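Local coordinates for envelope glycoprotein (Bourbon virus, PDB 5ZKX) that probably drives fusion of the viral envelope with a host-cell membrane, as a gp64-family class III fusion glycoprotein captured here in its trimeric postfusion form, at residues A[35-40]-A[197-202]; A[42-47]-A[190-195]; A[148-153]-A[163-168]. One frame throughout, in Å; residues are numbered along the deposited sequence.

Contact 1 (A[35-40]-A[197-202]); sequences TTVQDR and FGTRAE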
# COMPACT_ATOMS: atom_id res chain seq x y z
N THR A 35 -1.92 -16.34 -20.91
CA THR A 35 -1.02 -15.62 -21.81
C THR A 35 -0.09 -14.73 -21.00
O THR A 35 -0.55 -13.93 -20.17
CB THR A 35 -1.81 -14.78 -22.80
OG1 THR A 35 -2.87 -15.57 -23.37
CG2 THR A 35 -0.91 -14.27 -23.92
N THR A 36 1.22 -14.85 -21.23
CA THR A 36 2.21 -14.03 -20.56
C THR A 36 3.18 -13.44 -21.58
O THR A 36 3.26 -13.90 -22.72
CB THR A 36 3.00 -14.83 -19.50
OG1 THR A 36 3.60 -15.99 -20.11
CG2 THR A 36 2.08 -15.27 -18.37
N VAL A 37 3.89 -12.40 -21.16
CA VAL A 37 4.87 -11.73 -22.00
C VAL A 37 6.19 -11.61 -21.24
O VAL A 37 6.94 -10.65 -21.43
CB VAL A 37 4.37 -10.36 -22.47
CG1 VAL A 37 3.40 -10.53 -23.62
CG2 VAL A 37 3.69 -9.62 -21.32
N GLN A 38 6.45 -12.57 -20.36
CA GLN A 38 7.60 -12.48 -19.47
C GLN A 38 8.92 -12.59 -20.23
O GLN A 38 9.05 -13.38 -21.17
CB GLN A 38 7.51 -13.57 -18.40
CG GLN A 38 8.62 -13.55 -17.38
CD GLN A 38 8.94 -14.93 -16.86
OE1 GLN A 38 10.10 -15.29 -16.67
NE2 GLN A 38 7.90 -15.72 -16.62
N ASP A 39 9.89 -11.77 -19.82
CA ASP A 39 11.23 -11.80 -20.38
C ASP A 39 12.20 -11.40 -19.27
O ASP A 39 12.06 -10.32 -18.70
CB ASP A 39 11.36 -10.85 -21.57
CG ASP A 39 12.70 -10.96 -22.27
OD1 ASP A 39 12.89 -11.93 -23.03
OD2 ASP A 39 13.56 -10.09 -22.05
N ARG A 40 13.16 -12.27 -18.97
CA ARG A 40 14.02 -12.12 -17.81
C ARG A 40 15.39 -11.58 -18.19
O ARG A 40 15.98 -12.00 -19.19
CB ARG A 40 14.19 -13.45 -17.08
CG ARG A 40 12.93 -13.95 -16.40
CD ARG A 40 13.26 -14.72 -15.13
NE ARG A 40 12.08 -14.91 -14.29
CZ ARG A 40 11.44 -16.07 -14.14
NH1 ARG A 40 11.86 -17.15 -14.78
NH2 ARG A 40 10.38 -16.14 -13.35
N PHE A 197 10.21 -13.14 -29.11
CA PHE A 197 9.21 -12.14 -29.42
C PHE A 197 7.80 -12.70 -29.21
O PHE A 197 7.59 -13.90 -29.08
CB PHE A 197 9.37 -11.64 -30.86
CG PHE A 197 10.66 -10.91 -31.10
CD1 PHE A 197 11.75 -11.56 -31.66
CD2 PHE A 197 10.79 -9.56 -30.78
CE1 PHE A 197 12.94 -10.89 -31.88
CE2 PHE A 197 11.97 -8.89 -31.00
CZ PHE A 197 13.05 -9.56 -31.55
N GLY A 198 6.83 -11.78 -29.18
CA GLY A 198 5.44 -12.18 -29.10
C GLY A 198 5.00 -12.51 -27.69
O GLY A 198 5.55 -12.02 -26.70
N THR A 199 4.00 -13.38 -27.59
CA THR A 199 3.43 -13.78 -26.32
C THR A 199 3.55 -15.29 -26.15
O THR A 199 3.65 -16.04 -27.12
CB THR A 199 1.96 -13.37 -26.21
OG1 THR A 199 1.18 -14.15 -27.13
CG2 THR A 199 1.78 -11.90 -26.54
N ARG A 200 3.55 -15.72 -24.89
CA ARG A 200 3.56 -17.13 -24.54
C ARG A 200 2.22 -17.51 -23.94
O ARG A 200 1.65 -16.77 -23.14
CB ARG A 200 4.69 -17.44 -23.54
CG ARG A 200 4.52 -18.77 -22.83
CD ARG A 200 5.76 -19.17 -22.05
NE ARG A 200 5.92 -20.62 -22.00
CZ ARG A 200 5.53 -21.39 -20.98
NH1 ARG A 200 5.72 -22.70 -21.03
NH2 ARG A 200 4.97 -20.84 -19.91
N ALA A 201 1.71 -18.68 -24.35
CA ALA A 201 0.43 -19.18 -23.87
C ALA A 201 0.61 -20.59 -23.33
O ALA A 201 1.23 -21.44 -23.99
CB ALA A 201 -0.62 -19.18 -24.99
N GLU A 202 0.08 -20.84 -22.14
CA GLU A 202 0.10 -22.16 -21.53
C GLU A 202 -1.30 -22.52 -21.07
O GLU A 202 -2.10 -21.65 -20.71
CB GLU A 202 1.08 -22.22 -20.35
CG GLU A 202 0.75 -21.27 -19.21
CD GLU A 202 1.58 -21.52 -17.97
OE1 GLU A 202 2.54 -22.32 -18.05
OE2 GLU A 202 1.27 -20.92 -16.92

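Contact 2 (A[42-47]-A[190-195]); sequences KNFIIG and YLYSPK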
# COMPACT_ATOMS: atom_id res chain seq x y z
N LYS A 42 18.46 -8.15 -18.09
CA LYS A 42 18.65 -6.77 -18.56
C LYS A 42 18.36 -6.74 -20.05
O LYS A 42 19.19 -7.15 -20.87
CB LYS A 42 20.07 -6.30 -18.25
CG LYS A 42 20.27 -5.79 -16.84
CD LYS A 42 21.70 -5.32 -16.63
CE LYS A 42 21.92 -4.80 -15.22
NZ LYS A 42 20.63 -4.55 -14.53
N ASN A 43 17.18 -6.24 -20.41
CA ASN A 43 16.70 -6.27 -21.78
C ASN A 43 16.34 -4.89 -22.30
O ASN A 43 15.82 -4.77 -23.42
CB ASN A 43 15.48 -7.19 -21.88
CG ASN A 43 14.46 -6.93 -20.78
OD1 ASN A 43 14.40 -5.84 -20.22
ND2 ASN A 43 13.67 -7.94 -20.46
N PHE A 44 16.61 -3.84 -21.53
CA PHE A 44 16.19 -2.48 -21.86
C PHE A 44 17.38 -1.55 -21.70
O PHE A 44 18.03 -1.54 -20.65
CB PHE A 44 15.05 -2.04 -20.95
CG PHE A 44 14.26 -0.89 -21.48
CD1 PHE A 44 13.87 -0.85 -22.81
CD2 PHE A 44 13.88 0.15 -20.65
CE1 PHE A 44 13.13 0.21 -23.29
CE2 PHE A 44 13.14 1.21 -21.14
CZ PHE A 44 12.77 1.24 -22.46
N ILE A 45 17.66 -0.77 -22.74
CA ILE A 45 18.74 0.21 -22.72
C ILE A 45 18.14 1.59 -22.96
O ILE A 45 17.35 1.77 -23.89
CB ILE A 45 19.82 -0.11 -23.77
CG1 ILE A 45 20.23 -1.58 -23.69
CG2 ILE A 45 21.04 0.78 -23.56
CD1 ILE A 45 21.41 -1.93 -24.57
N ILE A 46 18.51 2.54 -22.12
CA ILE A 46 18.07 3.92 -22.24
C ILE A 46 19.31 4.80 -22.35
O ILE A 46 20.22 4.70 -21.52
CB ILE A 46 17.20 4.36 -21.05
CG1 ILE A 46 16.04 3.39 -20.85
CG2 ILE A 46 16.66 5.77 -21.28
CD1 ILE A 46 15.09 3.82 -19.76
N GLY A 47 19.34 5.65 -23.36
CA GLY A 47 20.44 6.57 -23.55
C GLY A 47 19.94 7.94 -23.92
O GLY A 47 19.03 8.08 -24.75
N TYR A 190 15.27 4.68 -26.53
CA TYR A 190 14.94 3.47 -25.80
C TYR A 190 15.03 2.27 -26.72
O TYR A 190 14.47 2.29 -27.83
CB TYR A 190 13.54 3.56 -25.20
CG TYR A 190 13.27 4.84 -24.43
CD1 TYR A 190 13.41 4.88 -23.05
CD2 TYR A 190 12.86 5.99 -25.08
CE1 TYR A 190 13.15 6.03 -22.35
CE2 TYR A 190 12.60 7.15 -24.39
CZ TYR A 190 12.75 7.16 -23.02
OH TYR A 190 12.50 8.32 -22.31
N LEU A 191 15.72 1.23 -26.27
CA LEU A 191 15.84 -0.02 -27.00
C LEU A 191 15.49 -1.18 -26.07
O LEU A 191 16.09 -1.32 -25.00
CB LEU A 191 17.24 -0.20 -27.57
CG LEU A 191 17.47 -1.51 -28.33
CD1 LEU A 191 16.74 -1.49 -29.66
CD2 LEU A 191 18.96 -1.75 -28.52
N TYR A 192 14.54 -2.00 -26.49
CA TYR A 192 14.10 -3.17 -25.73
C TYR A 192 14.34 -4.41 -26.57
O TYR A 192 13.77 -4.55 -27.65
CB TYR A 192 12.62 -3.04 -25.35
CG TYR A 192 12.01 -4.27 -24.73
CD1 TYR A 192 11.08 -5.03 -25.42
CD2 TYR A 192 12.36 -4.67 -23.45
CE1 TYR A 192 10.52 -6.15 -24.86
CE2 TYR A 192 11.80 -5.79 -22.87
CZ TYR A 192 10.88 -6.53 -23.59
OH TYR A 192 10.31 -7.65 -23.03
N SER A 193 15.20 -5.30 -26.07
CA SER A 193 15.65 -6.47 -26.82
C SER A 193 15.36 -7.74 -26.02
O SER A 193 16.17 -8.17 -25.20
CB SER A 193 17.13 -6.37 -27.15
OG SER A 193 17.43 -5.14 -27.80
N PRO A 194 14.21 -8.36 -26.25
CA PRO A 194 13.89 -9.62 -25.56
C PRO A 194 14.46 -10.83 -26.29
O PRO A 194 14.75 -10.79 -27.49
CB PRO A 194 12.36 -9.64 -25.59
CG PRO A 194 12.02 -8.95 -26.87
CD PRO A 194 13.09 -7.90 -27.09
N LYS A 195 14.61 -11.92 -25.54
CA LYS A 195 15.13 -13.15 -26.12
C LYS A 195 14.19 -13.69 -27.19
O LYS A 195 14.62 -14.00 -28.31
CB LYS A 195 15.36 -14.20 -25.02
CG LYS A 195 15.88 -13.62 -23.71
CD LYS A 195 17.31 -14.06 -23.44
CE LYS A 195 17.85 -13.43 -22.16
NZ LYS A 195 16.87 -13.54 -21.04

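Contact 3 (A[148-153]-A[163-168]); sequences THLEVR and AVIVMP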
# COMPACT_ATOMS: atom_id res chain seq x y z
N THR A 148 18.80 -1.87 -17.89
CA THR A 148 17.84 -2.29 -16.87
C THR A 148 16.97 -3.41 -17.42
O THR A 148 17.09 -3.83 -18.57
CB THR A 148 16.96 -1.12 -16.40
OG1 THR A 148 16.10 -0.70 -17.47
CG2 THR A 148 17.80 0.06 -15.95
N HIS A 149 16.09 -3.91 -16.56
CA HIS A 149 15.10 -4.91 -16.91
C HIS A 149 13.74 -4.24 -17.04
O HIS A 149 13.32 -3.51 -16.14
CB HIS A 149 15.06 -6.02 -15.85
CG HIS A 149 13.78 -6.79 -15.82
ND1 HIS A 149 13.57 -7.93 -16.57
CD2 HIS A 149 12.64 -6.61 -15.10
CE1 HIS A 149 12.36 -8.40 -16.33
NE2 HIS A 149 11.77 -7.62 -15.45
N LEU A 150 13.07 -4.46 -18.16
CA LEU A 150 11.77 -3.86 -18.42
C LEU A 150 10.68 -4.92 -18.30
O LEU A 150 10.79 -6.00 -18.89
CB LEU A 150 11.71 -3.21 -19.80
CG LEU A 150 10.38 -2.53 -20.12
CD1 LEU A 150 10.11 -1.40 -19.14
CD2 LEU A 150 10.32 -2.04 -21.56
N GLU A 151 9.63 -4.61 -17.54
CA GLU A 151 8.49 -5.49 -17.36
C GLU A 151 7.40 -5.07 -18.35
O GLU A 151 6.85 -3.97 -18.23
CB GLU A 151 7.98 -5.45 -15.92
CG GLU A 151 7.36 -6.75 -15.43
CD GLU A 151 8.40 -7.82 -15.15
OE1 GLU A 151 9.09 -7.73 -14.11
OE2 GLU A 151 8.53 -8.75 -15.97
N VAL A 152 7.11 -5.92 -19.31
CA VAL A 152 6.13 -5.65 -20.35
C VAL A 152 4.77 -6.15 -19.88
O VAL A 152 4.67 -7.22 -19.26
CB VAL A 152 6.55 -6.29 -21.68
CG1 VAL A 152 5.35 -6.52 -22.59
CG2 VAL A 152 7.57 -5.41 -22.38
N ARG A 153 3.72 -5.37 -20.15
CA ARG A 153 2.37 -5.67 -19.70
C ARG A 153 1.49 -6.05 -20.89
O ARG A 153 1.89 -5.97 -22.05
CB ARG A 153 1.77 -4.48 -18.95
CG ARG A 153 2.11 -4.42 -17.46
CD ARG A 153 3.60 -4.27 -17.24
NE ARG A 153 3.92 -3.45 -16.08
CZ ARG A 153 4.19 -3.94 -14.87
NH1 ARG A 153 4.18 -5.25 -14.67
NH2 ARG A 153 4.48 -3.11 -13.88
N ALA A 163 1.17 -7.17 -26.11
CA ALA A 163 2.29 -6.73 -25.27
C ALA A 163 2.57 -5.25 -25.50
O ALA A 163 2.65 -4.80 -26.65
CB ALA A 163 3.53 -7.57 -25.58
N VAL A 164 2.73 -4.50 -24.41
CA VAL A 164 2.97 -3.06 -24.48
C VAL A 164 3.93 -2.65 -23.37
O VAL A 164 4.12 -3.35 -22.38
CB VAL A 164 1.66 -2.24 -24.35
CG1 VAL A 164 0.78 -2.44 -25.57
CG2 VAL A 164 0.92 -2.61 -23.07
N ILE A 165 4.53 -1.47 -23.56
CA ILE A 165 5.28 -0.80 -22.51
C ILE A 165 4.43 0.36 -22.01
O ILE A 165 3.90 1.14 -22.80
CB ILE A 165 6.64 -0.29 -23.02
CG1 ILE A 165 7.39 -1.42 -23.73
CG2 ILE A 165 7.47 0.25 -21.86
CD1 ILE A 165 8.44 -0.95 -24.71
N VAL A 166 4.29 0.45 -20.69
CA VAL A 166 3.49 1.50 -20.06
C VAL A 166 4.41 2.63 -19.64
O VAL A 166 5.43 2.40 -18.96
CB VAL A 166 2.70 0.94 -18.86
CG1 VAL A 166 1.59 0.02 -19.34
CG2 VAL A 166 3.61 0.19 -17.91
N MET A 167 4.09 3.84 -20.07
CA MET A 167 4.85 5.01 -19.69
C MET A 167 4.37 5.53 -18.34
O MET A 167 3.23 5.27 -17.94
CB MET A 167 4.72 6.09 -20.76
CG MET A 167 5.12 5.65 -22.16
SD MET A 167 6.89 5.37 -22.30
CE MET A 167 6.94 3.67 -22.85
N PRO A 168 5.23 6.24 -17.61
CA PRO A 168 4.78 6.81 -16.33
C PRO A 168 3.62 7.78 -16.46
O PRO A 168 2.86 7.95 -15.50
CB PRO A 168 6.05 7.51 -15.80
CG PRO A 168 7.17 6.73 -16.41
CD PRO A 168 6.69 6.33 -17.78

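Contact 1 (A[35-40]-A[197-202])
Strands 26-36 and 200-210 come together here as antiparallel neighbours, and residues 35-40 with 197-202 form the frayed end of that pairing, at the surface of the subunit. Thr36 faces Arg200 as a hydrogen-bonded pair, closed by two nearly straight bonds: Thr36 N gives to Arg200 O at 2.7 Å, and Arg200 N gives back to Thr36 O at 2.8 Å. One residue back along 35-40, Thr35 and Ala201 make the non-hydrogen-bonded pair, and there CA of Thr35 lies 3.2 Å from Arg200 O, a CA-H...O contact. That carbonyl is thus gripped by an N-H and a C-H from adjacent residues.

The methyls gather on the Thr35 and Ala201 side. Thr35 holds CG2 trans to its amide nitrogen (its OG1 chi1 is -47°), which sends the methyl across to CB of Thr199, 3.8 Å away. Beyond it CG2 of Thr199 lies alongside CG1 of Val37 at 3.6 Å, both side chains running the same way. On the other face Thr36 OG1 sits beside the first carbons of Arg200, 3.9 Å from its CB. The arginine then leads outward, and its NH2 makes a weak hydrogen bond, part of a salt bridge, to OE1 of Glu202 in the same strand, 3.4 Å away.

Past Val37 and Thr199 the two chains part. Strand 26-36 lies between 200-210 and 256-260 in a mixed sheet, with Thr35 bonded through its backbone to Cys257, while the side chain of Val37 rests on Val152 of the loop leading into strand 153-155.

Contact 2 (A[42-47]-A[190-195])
Asn43 meets Ser193 and Tyr192 where its strand is bulged: Asn43 and Phe44 together face Thr148 of strand 134-148, a classic beta bulge, yet toward residues 190-195 the antiparallel register is unbroken. Ser193 N reaches Asn43 O at 2.8 Å, and Ile45 and Leu191 exchange two backbone bonds, Ile45 N to Leu191 O being 2.8 Å.

The side chain of Asn43 runs alongside that of Tyr192. Its amide carbon CG lies 3.6 Å from CE2 of the ring, with the two planes 66° apart; ND2 is hydrogen-bonded to Asp39 and OD1 to the backbone N of Leu150. With chi1 at -160°, the Phe44 ring is laid across the neighbouring strand: CD1 meets CB of Tyr192 at 3.6 Å and CZ meets CB of Tyr190 at 3.7 Å. CG2 of Ile46 comes obliquely to CE1 of Tyr190, also 3.7 Å away, and Trp183 stacks on that tyrosine.

Here strand 44-58 runs between 188-192 and 134-148, with helix 79-88 on the Ile45 and Leu191 face of the sheet and helix 422-437 on the Ile46 and Tyr190 face, an arrangement consistent with the long beta-rich fusion domain of class III glycoproteins.

Contact 3 (A[148-153]-A[163-168])
Leu150 pushes its CD2 methyl into the side of Ile165, 3.7 Å from CG2 and equally near CG1, the two side chains crossing at about a right angle. The leucine side chain leaves the backbone in an extended setting, chi1 -179°, that carries both methyls across to the isoleucine. Val152 continues the apolar patch. Its CG1 lies 3.7 Å from CB of Ala163 and rests against the carbonyl of Val164, CG1 to O being 3.4 Å, while CG2 reaches more loosely to CG1 of Ile165. Tyr192 packs on both Leu150 and Val152, and Val37 on Ala163, so the patch is continued by side chains of the neighbouring contacts.

Outward from it the backbones meet at Arg153 and Val164, an antiparallel hydrogen-bonded pair. Arg153 N gives to Val164 O at 3.0 Å, and Val164 N returns to Arg153 O at 2.9 Å. The same Arg153 O receives the CA-H of Ala163, at 3.3 Å from its CA.

At the polar edge the Arg153 chain bends at chi2 and chi3, and its guanidinium presents an edge to Val166, CG2 being 4.1 Å from NE, while CB of Glu151 lies above one face, offset toward the rim. Glu415 and Glu421 are long, weak ion-pair partners of this group. Farther along the loop, NE2 of His149 donates to OE1 of Glu151 at 3.0 Å, straight within the ring plane but from above the carboxylate, and ND1 is hydrogen-bonded to Gly41 O; the ring is thereby pinned at both nitrogens.

The arrangement is that of a beta hairpin, strands 153-155 and 162-166, joined by 172-174 into a small three-stranded antiparallel sheet.

Overall arrangement
All three contacts gather within one region of the elongated subunit. The centres of contacts 1 and 2 are about 16 Å apart. Those of contacts 1 and 3 are about 13 Å apart, and those of contacts 2 and 3 about 10 Å. Along the chain they nest: 35-40 and 197-202 enclose 42-47 and 190-195, which enclose 148-153 and 163-168. Lys195 bridges contacts 1 and 2 through probable hydrogen bonds to Arg40 and Asp39, and contact 3 touches both others. The chain thus passes twice between the mixed sheet and the longer antiparallel sheet, with the small sheet at the junction, which probably makes this a compact joint of the postfusion subunit.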